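Local coordinates for serpin (Taeniopygia guttata, PDB 5HGC), which probably inhibits serine proteases, as members of the serpin family do, and binds a cortisol-type steroid, at residues F20-E25 against R289-V294. Residues are numbered along the deposited sequence; the frame is centred on the assembly and turned at random.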
# COMPACT_ATOMS: atom_id res chain seq x y z
N PHE A 20 8.37 -3.64 -3.90
CA PHE A 20 9.65 -2.97 -3.69
C PHE A 20 10.32 -2.27 -4.91
O PHE A 20 10.96 -1.22 -4.72
CB PHE A 20 10.59 -3.81 -2.81
CG PHE A 20 9.98 -4.09 -1.46
CD1 PHE A 20 9.87 -3.06 -0.52
CD2 PHE A 20 9.43 -5.33 -1.17
CE1 PHE A 20 9.24 -3.29 0.71
CE2 PHE A 20 8.80 -5.57 0.05
CZ PHE A 20 8.71 -4.55 1.00
N GLN A 21 10.14 -2.77 -6.15
CA GLN A 21 10.60 -1.93 -7.29
C GLN A 21 9.89 -0.61 -7.31
O GLN A 21 10.50 0.43 -7.58
CB GLN A 21 10.41 -2.55 -8.65
CG GLN A 21 11.06 -3.89 -8.81
CD GLN A 21 10.49 -4.64 -9.98
OE1 GLN A 21 10.16 -4.02 -11.03
NE2 GLN A 21 10.36 -5.99 -9.82
N PHE A 22 8.59 -0.65 -7.03
CA PHE A 22 7.82 0.56 -7.05
C PHE A 22 8.43 1.53 -6.06
O PHE A 22 8.66 2.71 -6.44
CB PHE A 22 6.35 0.29 -6.74
CG PHE A 22 5.47 1.49 -6.94
CD1 PHE A 22 5.33 2.44 -5.95
CD2 PHE A 22 4.74 1.65 -8.14
CE1 PHE A 22 4.51 3.56 -6.15
CE2 PHE A 22 3.91 2.75 -8.33
CZ PHE A 22 3.81 3.72 -7.35
N PHE A 23 8.66 1.03 -4.83
CA PHE A 23 9.31 1.78 -3.74
C PHE A 23 10.66 2.41 -4.14
O PHE A 23 10.85 3.62 -3.90
CB PHE A 23 9.54 0.91 -2.50
CG PHE A 23 10.03 1.68 -1.31
CD1 PHE A 23 9.27 2.71 -0.74
CD2 PHE A 23 11.28 1.42 -0.77
CE1 PHE A 23 9.70 3.43 0.38
CE2 PHE A 23 11.72 2.16 0.35
CZ PHE A 23 10.93 3.15 0.93
N ARG A 24 11.56 1.60 -4.74
CA ARG A 24 12.87 2.09 -5.23
C ARG A 24 12.72 3.25 -6.19
O ARG A 24 13.36 4.27 -5.99
CB ARG A 24 13.82 0.96 -5.74
CG ARG A 24 14.11 -0.08 -4.63
CD ARG A 24 15.24 -1.05 -4.89
NE ARG A 24 14.96 -2.05 -5.93
CZ ARG A 24 14.19 -3.13 -5.80
NH1 ARG A 24 13.54 -3.39 -4.67
NH2 ARG A 24 14.03 -3.96 -6.83
N GLU A 25 11.79 3.11 -7.15
CA GLU A 25 11.45 4.13 -8.16
C GLU A 25 10.95 5.42 -7.58
O GLU A 25 11.44 6.49 -7.94
CB GLU A 25 10.40 3.63 -9.17
CG GLU A 25 10.91 2.72 -10.28
CD GLU A 25 12.01 3.34 -11.17
OE1 GLU A 25 12.21 4.60 -11.23
OE2 GLU A 25 12.68 2.51 -11.84
N ARG A 289 5.29 3.57 -16.10
CA ARG A 289 5.99 3.64 -17.40
C ARG A 289 7.44 3.18 -17.22
O ARG A 289 7.89 2.24 -17.91
CB ARG A 289 5.93 5.03 -18.02
CG ARG A 289 4.75 5.27 -18.94
CD ARG A 289 4.85 6.65 -19.61
NE ARG A 289 4.60 7.78 -18.69
CZ ARG A 289 3.44 8.44 -18.54
NH1 ARG A 289 3.35 9.45 -17.65
NH2 ARG A 289 2.36 8.11 -19.27
N LYS A 290 8.13 3.78 -16.23
CA LYS A 290 9.49 3.39 -15.87
C LYS A 290 9.55 1.92 -15.51
O LYS A 290 10.59 1.32 -15.68
CB LYS A 290 10.06 4.24 -14.75
CG LYS A 290 10.50 5.61 -15.20
CD LYS A 290 10.48 6.63 -14.07
CE LYS A 290 10.62 8.04 -14.64
NZ LYS A 290 9.90 9.12 -13.89
N MET A 291 8.47 1.32 -15.00
CA MET A 291 8.55 -0.11 -14.68
C MET A 291 8.21 -1.03 -15.83
O MET A 291 8.17 -2.26 -15.67
CB MET A 291 7.74 -0.44 -13.46
CG MET A 291 8.38 0.16 -12.24
SD MET A 291 7.26 -0.01 -10.87
CE MET A 291 7.36 -1.82 -10.67
N GLY A 292 7.98 -0.41 -16.99
CA GLY A 292 7.74 -1.14 -18.22
C GLY A 292 6.27 -1.26 -18.63
O GLY A 292 5.95 -2.09 -19.49
N ILE A 293 5.40 -0.45 -18.02
CA ILE A 293 3.97 -0.47 -18.39
C ILE A 293 3.75 0.80 -19.19
O ILE A 293 3.66 1.90 -18.62
CB ILE A 293 3.02 -0.52 -17.18
CG1 ILE A 293 3.35 -1.67 -16.23
CG2 ILE A 293 1.59 -0.72 -17.66
CD1 ILE A 293 2.68 -1.53 -14.87
N VAL A 294 3.64 0.63 -20.52
CA VAL A 294 3.79 1.75 -21.46
C VAL A 294 2.55 1.98 -22.31
O VAL A 294 1.97 3.07 -22.25
CB VAL A 294 5.05 1.57 -22.37
CG1 VAL A 294 5.10 2.62 -23.51
CG2 VAL A 294 6.34 1.61 -21.53
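Met-291 reaches across to helix 12-29 and lays its thioether against Gln-21, Phe-22 and Glu-25, about one turn of that helix. Its sulfur sits against the backbone of the central residue, with SD 3.9 Å from Phe-22 CA, and also touches the aromatic ring, where SD comes to 4.1 Å from Phe-22 CD2. The sulfur comes in obliquely, 65° off the ring normal, a Met-aromatic contact. Phe-22 holds CG anti to its backbone N (chi1 -172°), which sends the ring across the methionine chain at about a right angle and onto Thr-287 and Leu-288 of helix 285-290. A bend at the last torsion of Met-291 (chi3 69°) turns the methyl toward Gln-21, bringing CE 3.7 Å from Gln-21 CB and 3.6 Å from Gln-21 OE1. Glu-25 CG passes Met-291 CG at 4.1 Å, the two chains running in opposite directions. In the serpin fold the pairing joins the long N-terminal helix to the end of the short helix 285-290, which closes in a Schellman motif at Gly-292, its N bonded to Arg-289 O at 2.8 Å. Cut back to an alanine, Met-291 would lose the sulfur at Phe-22 and the methyl at Gln-21 CB, and is likely to open a gap beside the Phe-22 ring. Toward solvent the fit slackens at Lys-290: the Glu-25 carboxylate crosses the lysine chain at a slant, OE1 being 3.9 Å from Lys-290 CD. The chain then leads away, and its NZ remains 5.7 Å from Glu-25 OE1, too far for a salt bridge, although the opposite charges may still attract weakly.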